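Side-chain contact in transcriptional regulator, SorC family (Enterococcus faecalis, PDB 2O0M), which probably acts as a DNA-binding transcriptional regulator whose C-terminal domain is thought to respond to a carbohydrate ligand: residues 318-323 with 327-332. Residues are numbered along the deposited sequence; the frame is centred on the assembly and turned at random.
Sequences AYMKNA and TWLITD
Met320, present as selenomethionine, reaches from helix 313-320 across to Thr327 and to Leu329 of strand 328-332. The bond from CA to CB points toward the strand, but CB itself stays well short of it. CG, set beside the backbone N (chi1 -68°), comes only to 4.7 Å from Leu329 CD2. The chain then bends at chi2 and again at chi3 (-66° and -53°). SE lies 4.5 Å from Leu329 CD1 and 4.4 Å from Thr327 CG2, both loose apolar contacts. The second bend carries the terminal CE to Thr327, where it lies 4.0 Å from CG2. The two side chains meet at a slant, methyl against methyl. Thr327 offers this methyl because CG2 is anti to its backbone N. Its other branch, OG1, lies 3.9 Å from Ala323 CB, but OG1 is hydrogen-bonded to Pro324 O in the connecting loop. Ala323 closes a type I turn that begins at Met320; a short loop then leads to the strand. Ile107 also touches Met320, and Ala305 of strand 302-306 touches both Thr327 and Leu329. The contact thus packs helix 313-320 on the second strand of the beta-alpha-beta unit 302-306, 313-320, 328-332, in the putative sugar-binding domain. Its chemistry is apolar and buried: dispersion joins helix and strand, while the threonine hydroxyl is satisfied within the loop.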
loop_
_atom_site.group_PDB
_atom_site.type_symbol
_atom_site.label_atom_id
_atom_site.label_comp_id
_atom_site.label_asym_id
_atom_site.label_seq_id
_atom_site.Cartn_x
_atom_site.Cartn_y
_atom_site.Cartn_z
ATOM N N ALA A 318 -3.632 11.727 -8.145
ATOM C CA ALA A 318 -4.840 11.070 -8.636
ATOM C C ALA A 318 -5.449 10.158 -7.579
ATOM O O ALA A 318 -6.673 10.121 -7.398
ATOM C CB ALA A 318 -4.549 10.301 -9.905
ATOM N N TYR A 319 -4.602 9.408 -6.881
ATOM C CA TYR A 319 -5.107 8.517 -5.837
ATOM C C TYR A 319 -5.549 9.326 -4.617
ATOM O O TYR A 319 -6.594 9.052 -4.032
ATOM C CB TYR A 319 -4.078 7.462 -5.389
ATOM C CG TYR A 319 -4.579 6.787 -4.136
ATOM C CD1 TYR A 319 -5.589 5.825 -4.201
ATOM C CD2 TYR A 319 -4.140 7.190 -2.881
ATOM C CE1 TYR A 319 -6.114 5.243 -3.046
ATOM C CE2 TYR A 319 -4.651 6.617 -1.726
ATOM C CZ TYR A 319 -5.633 5.647 -1.804
ATOM O OH TYR A 319 -6.140 5.093 -0.638
HETATM N N MSE A 320 -4.743 10.296 -4.207
HETATM C CA MSE A 320 -4.982 10.952 -2.924
HETATM C C MSE A 320 -6.283 11.761 -2.903
HETATM O O MSE A 320 -6.801 12.066 -1.820
HETATM C CB MSE A 320 -3.765 11.798 -2.512
HETATM C CG MSE A 320 -2.533 10.970 -2.160
HETATM SE SE MSE A 320 -2.723 9.868 -0.573
HETATM C CE MSE A 320 -3.287 11.270 0.612
ATOM N N LYS A 321 -6.817 12.077 -4.086
ATOM C CA LYS A 321 -8.062 12.851 -4.217
ATOM C C LYS A 321 -9.196 12.289 -3.384
ATOM O O LYS A 321 -9.922 13.053 -2.716
ATOM C CB LYS A 321 -8.508 12.926 -5.681
ATOM C CG LYS A 321 -7.906 14.073 -6.426
ATOM C CD LYS A 321 -8.456 14.192 -7.827
ATOM C CE LYS A 321 -8.087 15.522 -8.445
ATOM N NZ LYS A 321 -8.456 15.612 -9.877
ATOM N N ASN A 322 -9.337 10.965 -3.427
ATOM C CA ASN A 322 -10.387 10.248 -2.703
ATOM C C ASN A 322 -9.886 9.340 -1.566
ATOM O O ASN A 322 -10.645 8.509 -1.075
ATOM C CB ASN A 322 -11.236 9.432 -3.693
ATOM C CG ASN A 322 -10.560 8.115 -4.152
ATOM O OD1 ASN A 322 -9.382 7.830 -3.853
ATOM N ND2 ASN A 322 -11.324 7.310 -4.896
ATOM N N ALA A 323 -8.623 9.489 -1.154
ATOM C CA ALA A 323 -8.075 8.736 -0.024
ATOM C C ALA A 323 -8.807 9.122 1.269
ATOM O O ALA A 323 -9.295 10.249 1.377
ATOM C CB ALA A 323 -6.595 9.003 0.134
ATOM N N THR A 327 -5.695 9.521 6.354
ATOM C CA THR A 327 -4.454 9.006 5.748
ATOM C C THR A 327 -3.231 9.830 6.194
ATOM O O THR A 327 -3.288 11.057 6.256
ATOM C CB THR A 327 -4.536 8.992 4.197
ATOM O OG1 THR A 327 -5.598 8.117 3.772
ATOM C CG2 THR A 327 -3.232 8.511 3.558
ATOM N N TRP A 328 -2.150 9.134 6.534
ATOM C CA TRP A 328 -0.832 9.745 6.682
ATOM C C TRP A 328 -0.097 9.461 5.377
ATOM O O TRP A 328 -0.024 8.306 4.948
ATOM C CB TRP A 328 -0.046 9.107 7.831
ATOM C CG TRP A 328 -0.484 9.477 9.209
ATOM C CD1 TRP A 328 -1.745 9.410 9.715
ATOM C CD2 TRP A 328 0.358 9.909 10.284
ATOM N NE1 TRP A 328 -1.749 9.813 11.036
ATOM C CE2 TRP A 328 -0.468 10.123 11.403
ATOM C CE3 TRP A 328 1.728 10.158 10.400
ATOM C CZ2 TRP A 328 0.029 10.559 12.624
ATOM C CZ3 TRP A 328 2.220 10.595 11.625
ATOM C CH2 TRP A 328 1.371 10.791 12.712
ATOM N N LEU A 329 0.452 10.497 4.748
ATOM C CA LEU A 329 1.233 10.318 3.525
ATOM C C LEU A 329 2.709 10.490 3.854
ATOM O O LEU A 329 3.126 11.565 4.289
ATOM C CB LEU A 329 0.818 11.316 2.445
ATOM C CG LEU A 329 1.674 11.328 1.169
ATOM C CD1 LEU A 329 1.619 9.990 0.443
ATOM C CD2 LEU A 329 1.246 12.448 0.242
ATOM N N ILE A 330 3.481 9.426 3.661
ATOM C CA ILE A 330 4.944 9.487 3.761
ATOM C C ILE A 330 5.473 9.634 2.343
ATOM O O ILE A 330 5.212 8.796 1.482
ATOM C CB ILE A 330 5.551 8.229 4.395
ATOM C CG1 ILE A 330 4.978 8.040 5.803
ATOM C CG2 ILE A 330 7.081 8.333 4.404
ATOM C CD1 ILE A 330 5.349 6.753 6.473
ATOM N N THR A 331 6.210 10.708 2.102
ATOM C CA THR A 331 6.679 11.013 0.766
ATOM C C THR A 331 8.042 11.701 0.855
ATOM O O THR A 331 8.651 11.772 1.928
ATOM C CB THR A 331 5.627 11.881 0.026
ATOM O OG1 THR A 331 5.936 11.964 -1.373
ATOM C CG2 THR A 331 5.483 13.275 0.644
ATOM N N ASP A 332 8.519 12.198 -0.269
ATOM C CA ASP A 332 9.804 12.900 -0.261
ATOM C C ASP A 332 9.706 14.284 -0.875
ATOM O O ASP A 332 8.667 14.676 -1.398
ATOM C CB ASP A 332 10.920 12.052 -0.879
ATOM C CG ASP A 332 10.644 11.627 -2.307
ATOM O OD1 ASP A 332 9.807 12.249 -2.986
ATOM O OD2 ASP A 332 11.298 10.659 -2.758
#